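Local coordinates for secreted protein ESXB (Bacillus anthracis, PDB 4J10) that is of unknown detailed function but, as a secreted WXG100 (ESX-like) protein, is probably exported by a type VII-like system as a dimeric helical hairpin, at residues Q29-I32 and N33-E36; Q51-F54 and R55-I59; Q60-Q63 and A64-Y68. One frame throughout, in Å; residues are numbered along the deposited sequence.

Interaction 1. Residues Q29-I32 and N33-E36. With FMT (formic acid), chain C.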
ATOM      1  N   GLN A  29       6.548  -1.971   1.195  1.00 15.85           N
ATOM      2  CA  GLN A  29       7.724  -1.716   2.027  1.00 15.30           C
ATOM      3  C   GLN A  29       8.719  -0.800   1.322  1.00 16.22           C
ATOM      4  O   GLN A  29       9.256   0.136   1.928  1.00 15.51           O
ATOM      5  CB  GLN A  29       8.399  -3.031   2.430  1.00 15.90           C
ATOM      6  CG  GLN A  29       9.627  -2.819   3.300  1.00 17.69           C
ATOM      7  CD  GLN A  29       9.278  -2.322   4.694  1.00 20.46           C
ATOM      8  OE1 GLN A  29       9.491  -1.137   5.032  1.00 25.59           O
ATOM      9  NE2 GLN A  29       8.749  -3.209   5.509  1.00 21.00           N
ATOM     10  N   SER A  30       8.966  -1.066   0.043  0.62 14.67           N
ATOM     11  CA  SER A  30       9.879  -0.238  -0.739  0.62 15.74           C
ATOM     12  C   SER A  30       9.382   1.197  -0.816  0.62 16.64           C
ATOM     13  O   SER A  30      10.164   2.152  -0.718  0.62 16.29           O
ATOM     14  CB  SER A  30      10.035  -0.813  -2.149  0.62 15.49           C
ATOM     15  OG  SER A  30      10.772   0.073  -2.975  0.62 21.86           O
ATOM     16  N   GLN A  31       8.094   1.371  -1.048  1.00 15.28           N
ATOM     17  CA  GLN A  31       7.490   2.689  -1.107  1.00 14.33           C
ATOM     18  C   GLN A  31       7.652   3.486   0.201  1.00 15.70           C
ATOM     19  O   GLN A  31       8.039   4.614   0.172  1.00 15.87           O
ATOM     20  CB  GLN A  31       6.021   2.595  -1.499  1.00 15.49           C
ATOM     21  CG  GLN A  31       5.335   3.953  -1.637  1.00 16.18           C
ATOM     22  CD  GLN A  31       3.886   3.851  -2.061  1.00 17.08           C
ATOM     23  OE1 GLN A  31       3.587   3.698  -3.223  1.00 19.32           O
ATOM     24  NE2 GLN A  31       3.028   3.938  -1.146  1.00 20.49           N
ATOM     25  N   ILE A  32       7.323   2.887   1.326  1.00 15.69           N
ATOM     26  CA  ILE A  32       7.427   3.601   2.588  1.00 17.56           C
ATOM     27  C   ILE A  32       8.893   3.926   2.882  1.00 17.30           C
ATOM     28  O   ILE A  32       9.193   4.993   3.421  1.00 19.06           O
ATOM     29  CB  ILE A  32       6.691   2.849   3.733  1.00 19.19           C
ATOM     30  CG1 ILE A  32       6.345   3.808   4.877  1.00 22.81           C
ATOM     31  CG2 ILE A  32       7.478   1.643   4.188  1.00 20.44           C
ATOM     32  CD1 ILE A  32       5.349   4.871   4.456  1.00 24.42           C
ATOM     33  N   ASN A  33       9.818   3.060   2.480  1.00 16.90           N
ATOM     34  CA  ASN A  33      11.262   3.290   2.663  1.00 20.54           C
ATOM     35  C   ASN A  33      11.695   4.506   1.820  1.00 16.95           C
ATOM     36  O   ASN A  33      12.450   5.295   2.298  1.00 20.11           O
ATOM     37  CB  ASN A  33      12.172   2.096   2.254  1.00 18.22           C
ATOM     38  CG  ASN A  33      12.091   0.867   3.166  1.00 20.53           C
ATOM     39  OD1 ASN A  33      12.547  -0.175   2.791  1.00 24.08           O
ATOM     40  ND2 ASN A  33      11.498   0.991   4.268  1.00 21.99           N
ATOM     41  N   ARG A  34      11.229   4.609   0.577  1.00 16.60           N
ATOM     42  CA  ARG A  34      11.582   5.722  -0.315  1.00 16.42           C
ATOM     43  C   ARG A  34      11.039   7.035   0.218  1.00 18.84           C
ATOM     44  O   ARG A  34      11.745   8.048   0.245  1.00 18.25           O
ATOM     45  CB  ARG A  34      11.026   5.492  -1.725  1.00 18.61           C
ATOM     46  CG  ARG A  34      11.700   4.392  -2.522  1.00 24.52           C
ATOM     47  CD  ARG A  34      11.312   4.488  -4.006  1.00 32.45           C
ATOM     48  NE  ARG A  34       9.867   4.443  -4.236  1.00 32.83           N
ATOM     49  CZ  ARG A  34       9.163   3.320  -4.385  1.00 32.01           C
ATOM     50  NH1 ARG A  34       9.764   2.137  -4.314  1.00 30.78           N
ATOM     51  NH2 ARG A  34       7.856   3.377  -4.592  1.00 32.30           N
ATOM     52  N   LEU A  35       9.781   7.025   0.640  1.00 18.17           N
ATOM     53  CA  LEU A  35       9.156   8.233   1.166  1.00 17.50           C
ATOM     54  C   LEU A  35       9.814   8.695   2.457  1.00 17.41           C
ATOM     55  O   LEU A  35       9.975   9.893   2.679  1.00 18.67           O
ATOM     56  CB  LEU A  35       7.654   8.032   1.361  1.00 16.85           C
ATOM     57  CG  LEU A  35       6.849   7.783   0.092  1.00 15.92           C
ATOM     58  CD1 LEU A  35       5.413   7.457   0.507  1.00 17.18           C
ATOM     59  CD2 LEU A  35       6.908   8.957  -0.880  1.00 17.43           C
ATOM     60  N   GLU A  36      10.207   7.754   3.308  1.00 18.90           N
ATOM     61  CA  GLU A  36      10.925   8.111   4.524  1.00 18.26           C
ATOM     62  C   GLU A  36      12.250   8.778   4.180  1.00 20.70           C
ATOM     63  O   GLU A  36      12.662   9.730   4.834  1.00 21.47           O
ATOM     64  CB  GLU A  36      11.153   6.871   5.396  1.00 21.08           C
ATOM     65  CG  GLU A  36      11.581   7.172   6.820  1.00 22.64           C
ATOM     66  CD  GLU A  36      11.381   5.970   7.736  1.00 28.17           C
ATOM     67  OE1 GLU A  36      11.790   4.854   7.350  1.00 35.14           O
ATOM     68  OE2 GLU A  36      10.802   6.142   8.829  1.00 44.56           O
TER
HETATM   69  C   FMT C 101      13.768   0.532  -1.149  1.00 48.68           C
HETATM   70  O1  FMT C 101      13.954  -0.057  -0.082  1.00 45.64           O
HETATM   71  O2  FMT C 101      13.231   1.639  -1.247  1.00 42.60           O
HETATM   72  O   HOH W   1       9.753   3.520   6.290  1.00 45.49           O

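Interaction 2. Residues Q51-F54 and R55-I59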
ATOM      1  N   GLN A  51       9.860  20.753   9.974  1.00 29.02           N
ATOM      2  CA  GLN A  51      10.279  19.366   9.819  1.00 26.52           C
ATOM      3  C   GLN A  51       9.480  18.441  10.735  1.00 29.37           C
ATOM      4  O   GLN A  51       9.084  17.352  10.329  1.00 27.87           O
ATOM      5  CB  GLN A  51      11.778  19.213  10.092  1.00 27.73           C
ATOM      6  CG  GLN A  51      12.286  17.779   9.977  1.00 29.42           C
ATOM      7  CD  GLN A  51      12.217  17.229   8.567  1.00 28.46           C
ATOM      8  OE1 GLN A  51      11.995  17.967   7.603  1.00 27.78           O
ATOM      9  NE2 GLN A  51      12.413  15.923   8.436  1.00 28.86           N
ATOM     10  N   ALA A  52       9.237  18.893  11.965  1.00 31.57           N
ATOM     11  CA  ALA A  52       8.499  18.105  12.947  1.00 29.58           C
ATOM     12  C   ALA A  52       7.069  17.808  12.494  1.00 30.83           C
ATOM     13  O   ALA A  52       6.567  16.698  12.690  1.00 30.40           O
ATOM     14  CB  ALA A  52       8.502  18.798  14.301  1.00 32.21           C
ATOM     15  N   LYS A  53       6.423  18.801  11.890  1.00 31.51           N
ATOM     16  CA  LYS A  53       5.065  18.643  11.386  1.00 31.53           C
ATOM     17  C   LYS A  53       5.007  17.565  10.309  1.00 30.81           C
ATOM     18  O   LYS A  53       4.150  16.678  10.351  1.00 30.90           O
ATOM     19  CB  LYS A  53       4.537  19.974  10.839  1.00 34.59           C
ATOM     20  CG  LYS A  53       3.170  19.861  10.179  1.00 45.55           C
ATOM     21  CD  LYS A  53       2.670  21.206   9.669  1.00 53.24           C
ATOM     22  CE  LYS A  53       3.569  21.757   8.572  1.00 57.86           C
ATOM     23  NZ  LYS A  53       2.894  22.839   7.796  1.00 57.04           N
ATOM     24  N   PHE A  54       5.923  17.634   9.348  1.00 27.11           N
ATOM     25  CA  PHE A  54       5.989  16.628   8.296  1.00 23.71           C
ATOM     26  C   PHE A  54       6.418  15.256   8.799  1.00 25.28           C
ATOM     27  O   PHE A  54       5.921  14.242   8.320  1.00 26.23           O
ATOM     28  CB  PHE A  54       6.899  17.100   7.161  1.00 24.59           C
ATOM     29  CG  PHE A  54       6.263  18.130   6.284  1.00 25.32           C
ATOM     30  CD1 PHE A  54       5.411  17.748   5.259  1.00 25.01           C
ATOM     31  CD2 PHE A  54       6.502  19.473   6.488  1.00 26.94           C
ATOM     32  CE1 PHE A  54       4.810  18.694   4.454  1.00 27.22           C
ATOM     33  CE2 PHE A  54       5.902  20.421   5.683  1.00 27.75           C
ATOM     34  CZ  PHE A  54       5.054  20.025   4.665  1.00 27.53           C
ATOM     35  N   ARG A  55       7.328  15.220   9.767  1.00 25.32           N
ATOM     36  CA  ARG A  55       7.720  13.940  10.349  1.00 27.18           C
ATOM     37  C   ARG A  55       6.520  13.295  11.024  1.00 26.83           C
ATOM     38  O   ARG A  55       6.287  12.097  10.865  1.00 25.26           O
ATOM     39  CB  ARG A  55       8.843  14.120  11.365  1.00 28.71           C
ATOM     40  CG  ARG A  55       9.256  12.820  12.052  1.00 33.01           C
ATOM     41  CD  ARG A  55       9.971  11.880  11.096  1.00 36.37           C
ATOM     42  NE  ARG A  55      11.253  12.429  10.658  1.00 37.73           N
ATOM     43  CZ  ARG A  55      12.064  11.845   9.780  1.00 30.94           C
ATOM     44  NH1 ARG A  55      11.739  10.682   9.234  1.00 33.31           N
ATOM     45  NH2 ARG A  55      13.209  12.429   9.448  1.00 38.82           N
ATOM     46  N   GLY A  56       5.755  14.096  11.763  1.00 27.23           N
ATOM     47  CA  GLY A  56       4.601  13.587  12.490  1.00 27.87           C
ATOM     48  C   GLY A  56       3.580  12.980  11.543  1.00 30.73           C
ATOM     49  O   GLY A  56       3.091  11.865  11.760  1.00 29.24           O
ATOM     50  N   GLU A  57       3.268  13.713  10.477  1.00 26.88           N
ATOM     51  CA  GLU A  57       2.329  13.235   9.470  1.00 26.99           C
ATOM     52  C   GLU A  57       2.858  11.994   8.779  1.00 24.46           C
ATOM     53  O   GLU A  57       2.123  11.015   8.580  1.00 26.43           O
ATOM     54  CB  GLU A  57       2.026  14.342   8.463  1.00 29.69           C
ATOM     55  CG  GLU A  57       1.135  15.427   9.038  1.00 35.01           C
ATOM     56  CD  GLU A  57       1.162  16.698   8.220  1.00 44.57           C
ATOM     57  OE1 GLU A  57       0.448  17.654   8.588  1.00 47.61           O
ATOM     58  OE2 GLU A  57       1.899  16.742   7.213  1.00 44.92           O
ATOM     59  N   PHE A  58       4.136  12.014   8.414  1.00 22.44           N
ATOM     60  CA  PHE A  58       4.713  10.831   7.805  1.00 22.15           C
ATOM     61  C   PHE A  58       4.618   9.594   8.704  1.00 20.88           C
ATOM     62  O   PHE A  58       4.319   8.503   8.219  1.00 21.61           O
ATOM     63  CB  PHE A  58       6.160  11.030   7.349  1.00 21.53           C
ATOM     64  CG  PHE A  58       6.738   9.788   6.751  1.00 22.70           C
ATOM     65  CD1 PHE A  58       6.336   9.375   5.485  1.00 24.33           C
ATOM     66  CD2 PHE A  58       7.624   8.992   7.465  1.00 23.45           C
ATOM     67  CE1 PHE A  58       6.821   8.202   4.931  1.00 26.18           C
ATOM     68  CE2 PHE A  58       8.113   7.804   6.905  1.00 26.81           C
ATOM     69  CZ  PHE A  58       7.705   7.420   5.635  1.00 24.53           C
ATOM     70  N   ILE A  59       4.876   9.762   9.999  1.00 23.41           N
ATOM     71  CA  ILE A  59       4.754   8.662  10.950  1.00 25.28           C
ATOM     72  C   ILE A  59       3.340   8.084  10.955  1.00 26.60           C
ATOM     73  O   ILE A  59       3.163   6.871  11.064  1.00 25.36           O
ATOM     74  CB  ILE A  59       5.173   9.079  12.371  1.00 27.62           C
ATOM     75  CG1 ILE A  59       6.681   9.315  12.420  1.00 34.58           C
ATOM     76  CG2 ILE A  59       4.764   8.011  13.390  1.00 28.59           C
ATOM     77  CD1 ILE A  59       7.501   8.114  12.028  1.00 43.92           C
TER

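Interaction 3. Residues Q60-Q63 and A64-Y68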
ATOM      1  N   GLN A  60       2.336   8.943  10.811  1.00 25.22           N
ATOM      2  CA  GLN A  60       0.966   8.458  10.670  1.00 26.48           C
ATOM      3  C   GLN A  60       0.822   7.526   9.470  1.00 24.79           C
ATOM      4  O   GLN A  60       0.187   6.477   9.572  1.00 25.00           O
ATOM      5  CB  GLN A  60      -0.018   9.613  10.521  1.00 28.14           C
ATOM      6  CG  GLN A  60      -0.355  10.322  11.806  1.00 40.30           C
ATOM      7  CD  GLN A  60      -1.601  11.164  11.665  1.00 51.61           C
ATOM      8  OE1 GLN A  60      -2.675  10.781  12.127  1.00 59.01           O
ATOM      9  NE2 GLN A  60      -1.470  12.311  11.014  1.00 54.69           N
ATOM     10  N   SER A  61       1.402   7.907   8.337  1.00 22.23           N
ATOM     11  CA  SER A  61       1.292   7.088   7.132  1.00 19.02           C
ATOM     12  C   SER A  61       2.038   5.765   7.322  1.00 21.60           C
ATOM     13  O   SER A  61       1.577   4.712   6.886  1.00 20.40           O
ATOM     14  CB  SER A  61       1.785   7.853   5.893  1.00 21.55           C
ATOM     15  OG  SER A  61       3.198   7.799   5.739  1.00 21.94           O
ATOM     16  N   LYS A  62       3.172   5.822   8.009  1.00 20.11           N
ATOM     17  CA  LYS A  62       3.986   4.636   8.246  1.00 21.22           C
ATOM     18  C   LYS A  62       3.238   3.661   9.147  1.00 20.57           C
ATOM     19  O   LYS A  62       3.291   2.445   8.942  1.00 20.97           O
ATOM     20  CB  LYS A  62       5.347   5.036   8.841  1.00 23.08           C
ATOM     21  CG  LYS A  62       6.349   3.886   8.983  1.00 25.50           C
ATOM     22  CD  LYS A  62       7.691   4.412   9.461  1.00 27.83           C
ATOM     23  CE  LYS A  62       8.732   3.318   9.553  1.00 28.99           C
ATOM     24  NZ  LYS A  62      10.023   3.870  10.067  1.00 31.49           N
ATOM     25  N   GLN A  63       2.522   4.184  10.138  1.00 22.12           N
ATOM     26  CA  GLN A  63       1.718   3.336  11.008  1.00 22.16           C
ATOM     27  C   GLN A  63       0.588   2.632  10.240  1.00 21.06           C
ATOM     28  O   GLN A  63       0.315   1.462  10.493  1.00 23.44           O
ATOM     29  CB  GLN A  63       1.208   4.134  12.212  1.00 24.32           C
ATOM     30  CG  GLN A  63       2.310   4.427  13.223  1.00 31.84           C
ATOM     31  CD  GLN A  63       1.944   5.534  14.190  1.00 40.29           C
ATOM     32  OE1 GLN A  63       1.066   6.350  13.911  1.00 46.64           O
ATOM     33  NE2 GLN A  63       2.624   5.573  15.329  1.00 45.99           N
ATOM     34  N   ALA A  64      -0.045   3.322   9.298  1.00 20.15           N
ATOM     35  CA  ALA A  64      -1.087   2.702   8.490  1.00 21.52           C
ATOM     36  C   ALA A  64      -0.479   1.595   7.647  1.00 20.70           C
ATOM     37  O   ALA A  64      -1.063   0.524   7.484  1.00 21.62           O
ATOM     38  CB  ALA A  64      -1.759   3.725   7.595  1.00 20.58           C
HETATM   39  N   MSE A  65       0.706   1.874   7.131  0.50 19.50           N
HETATM   40  CA  MSE A  65       1.421   0.935   6.303  0.50 19.76           C
HETATM   41  C   MSE A  65       1.847  -0.308   7.086  0.50 17.46           C
HETATM   42  O   MSE A  65       1.867  -1.414   6.549  0.50 20.00           O
HETATM   43  CB  MSE A  65       2.615   1.649   5.691  0.50 22.67           C
HETATM   44  CG  MSE A  65       3.376   0.848   4.699  0.50 24.34           C
HETATM   45 SE   MSE A  65       2.388   0.028   3.231  0.25 22.08          SE
HETATM   46  CE  MSE A  65       0.661   0.945   3.029  0.50 13.12           C
ATOM     47  N   GLN A  66       2.162  -0.114   8.361  1.00 19.68           N
ATOM     48  CA  GLN A  66       2.552  -1.201   9.248  1.00 18.22           C
ATOM     49  C   GLN A  66       1.379  -2.086   9.653  1.00 20.56           C
ATOM     50  O   GLN A  66       1.581  -3.175  10.171  1.00 20.39           O
ATOM     51  CB  GLN A  66       3.302  -0.637  10.453  1.00 22.26           C
ATOM     52  CG  GLN A  66       4.710  -0.181  10.083  1.00 27.07           C
ATOM     53  CD  GLN A  66       5.439   0.484  11.217  1.00 27.85           C
ATOM     54  OE1 GLN A  66       4.824   0.947  12.174  1.00 30.22           O
ATOM     55  NE2 GLN A  66       6.762   0.543  11.118  1.00 30.90           N
ATOM     56  N   GLN A  67       0.158  -1.619   9.405  1.00 19.43           N
ATOM     57  CA  GLN A  67      -1.027  -2.466   9.504  1.00 22.25           C
ATOM     58  C   GLN A  67      -1.266  -3.199   8.178  1.00 19.81           C
ATOM     59  O   GLN A  67      -1.542  -4.397   8.148  1.00 21.58           O
ATOM     60  CB  GLN A  67      -2.260  -1.623   9.856  1.00 27.92           C
ATOM     61  CG  GLN A  67      -2.196  -0.944  11.218  1.00 28.34           C
ATOM     62  CD  GLN A  67      -2.177  -1.941  12.352  1.00 40.11           C
ATOM     63  OE1 GLN A  67      -3.029  -2.822  12.425  1.00 45.96           O
ATOM     64  NE2 GLN A  67      -1.198  -1.816  13.235  1.00 41.51           N
ATOM     65  N   TYR A  68      -1.143  -2.476   7.074  1.00 19.22           N
ATOM     66  CA  TYR A  68      -1.456  -2.988   5.751  1.00 18.34           C
ATOM     67  C   TYR A  68      -0.598  -4.176   5.345  1.00 19.39           C
ATOM     68  O   TYR A  68      -1.105  -5.206   4.896  1.00 18.12           O
ATOM     69  CB  TYR A  68      -1.232  -1.862   4.749  1.00 17.26           C
ATOM     70  CG  TYR A  68      -1.503  -2.201   3.307  1.00 16.49           C
ATOM     71  CD1 TYR A  68      -2.796  -2.388   2.847  1.00 17.22           C
ATOM     72  CD2 TYR A  68      -0.474  -2.271   2.379  1.00 17.32           C
ATOM     73  CE1 TYR A  68      -3.048  -2.670   1.528  1.00 16.34           C
ATOM     74  CE2 TYR A  68      -0.723  -2.535   1.042  1.00 17.79           C
ATOM     75  CZ  TYR A  68      -2.017  -2.733   0.617  1.00 15.07           C
ATOM     76  OH  TYR A  68      -2.253  -2.987  -0.712  1.00 18.07           O
TER
HETATM   77  O   HOH W   2       0.554   0.250  13.000  1.00 38.55           O

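Interaction 1. Residues Q29-I32 and N33-E36
Gln29 and Asn33, one turn apart on helix 11-41 of the WXG100 helical hairpin, bring their side-chain amides together on the outside of the fold. Asn33 ND2 gives a weak hydrogen bond to Gln29 OE1 at 3.0 Å. The two amide planes are turned only 30° apart, and the longer glutamine reaches its partner by bending at chi2 (70°). Two amides suit this exposed surface, since each can pair with the other or with solvent.

The regular i to i+4 hydrogen bonds of the alpha helix run underneath, from Asn33, Arg34, Leu35 and Glu36 back to the carbonyls of Gln29, Ser30, Gln31 and Ile32. The bond from Leu35 N to Gln31 O, 3.0 Å long, is the straightest of the four.

Van der Waals contacts fill the rest of the turn. Arg34 folds back at chi3, laying one face of its guanidinium over Gln31 CA, which sits 3.5 Å above that plane near the margin of the group. Gln31 and Leu35 run alongside each other in the same direction, with CG of Gln31 4.1 Å from CD1 of Leu35. Leu35 and Ile32 are buried, as their residue types suit: both rest on Phe58 of helix 48-90 and on Tyr68 of the second subunit. Formic acid, probably from the crystallisation liquor, lies beside the Arg34 chain, its O2 3.4 Å from Arg34 CG.

The two oxygens of Glu36 have different partners: OE2 crosses to a salt bridge with Lys62 on the other helix, and OE1 is tied back to its own turn through a water. That water donates to Glu36 OE1 at 2.7 Å and sends a weak bond to Ile32 O at 3.3 Å, although this carbonyl already accepts from Glu36 N.

Interaction 2. Residues Q51-F54 and R55-I59
Gln51 and Arg55 run side by side along one turn of helix 48-90, with Gln51 NE2 3.7 Å from Arg55 NH2. Two donors can sit this near because both point to acceptors elsewhere: Arg55 NH2 makes a salt bridge with Glu43 and a hydrogen bond with Asn40, while Gln51 NE2 bonds to Ile39 O and weakly to Glu43. Bends at chi2 (70°) and chi3 (66°) steer the arginine chain to that side.

Lys53 and Glu57 also lie alongside one another, but here the contact sets a methylene, Lys53 CG, 3.8 Å from the carboxylate oxygen Glu57 OE1. Lys53 NZ stays 5.8 Å from Glu57 OE1, so any attraction is probably modest. That oxygen lies close to Asp78 of the second subunit, a like charge that would probably favour protonation of one acid or a nearby cation.

In the backbone, Arg55 N donates to Gln51 O at 2.8 Å.

The large aromatics find their partners beyond this turn: Phe54 meets Trp46, the tryptophan of the Trp-Ala-Gly (WXG) turn, and Phe58 packs on helix 11-41. With Trp46 NE1 also donating to Gln51 OE1, the start of helix 48-90 is fastened to that turn and to the end of helix 11-41.

Interaction 3. Residues Q60-Q63 and A64-Y68
Lys62 and Gln66 cross at a slant on helix 48-90, the second arm of the WXG100 helical hairpin. The lysine is fully extended, with CG anti to the backbone N (chi1 -173°), and its methylenes pass beside the glutamine amide: Lys62 CE is 3.7 Å from Gln66 NE2. The contact uses the aliphatic length of the lysine, its NZ having Glu36 as outside partner. A long, flexible residue with a charged end suits this place between the two helices. Gln66 in turn leans over the backbone of the preceding turn, its CG 3.2 Å from Lys62 O, the carbonyl that also accepts from Gln66 N.

Neighbouring positions look other ways. Ser61 hydrogen-bonds through OG to Phe58 O, a buried hydroxyl thus satisfied by its own helix. The small side chain of Ala64 meets Ala64 of the second subunit, where the absence of bulk lets the two copies of this helix come close. Met65, present as selenomethionine, in the conformer described packs against Ala28 and Ile32 of helix 11-41. Tyr68 likewise carries its ring off from the preceding turn and packs on Met65 of the second subunit.

At Gln67 the helical bonding is less regular. Gln67 N gives a weak bond to Gln63 O, 3.3 Å away. An i to i+3 bond, the pattern of a 3-10 turn, joins Gln67 N to Ala64 O at 3.1 Å. Ala64 O also accepts from Tyr68 N and so serves two amides. The Gln67 side chain, bent at chi2 (-65°), is linked back to the backbone by a bridging water, which accepts from Gln67 NE2 at 2.7 Å and donates to Gln63 O at 2.8 Å.

From the N terminus, interaction 1 comes first, on helix 11-41; after the connection comes helix 48-90, carrying interaction 2 and then, directly adjoining it, interaction 3. Each lies within about two turns of a single helix, so the three stand in series, neither nesting nor crossing, and none closes a long loop. What joins them is the hairpin itself. Interaction 1 meets interaction 2 where the Phe58 ring packs against Ile32, Leu35 and Glu36, and meets interaction 3 through the salt bridge of Glu36 with Lys62 and through Ile32 beside Ser61 and Met65. All three also touch the second subunit, so the same turns contribute to the dimer.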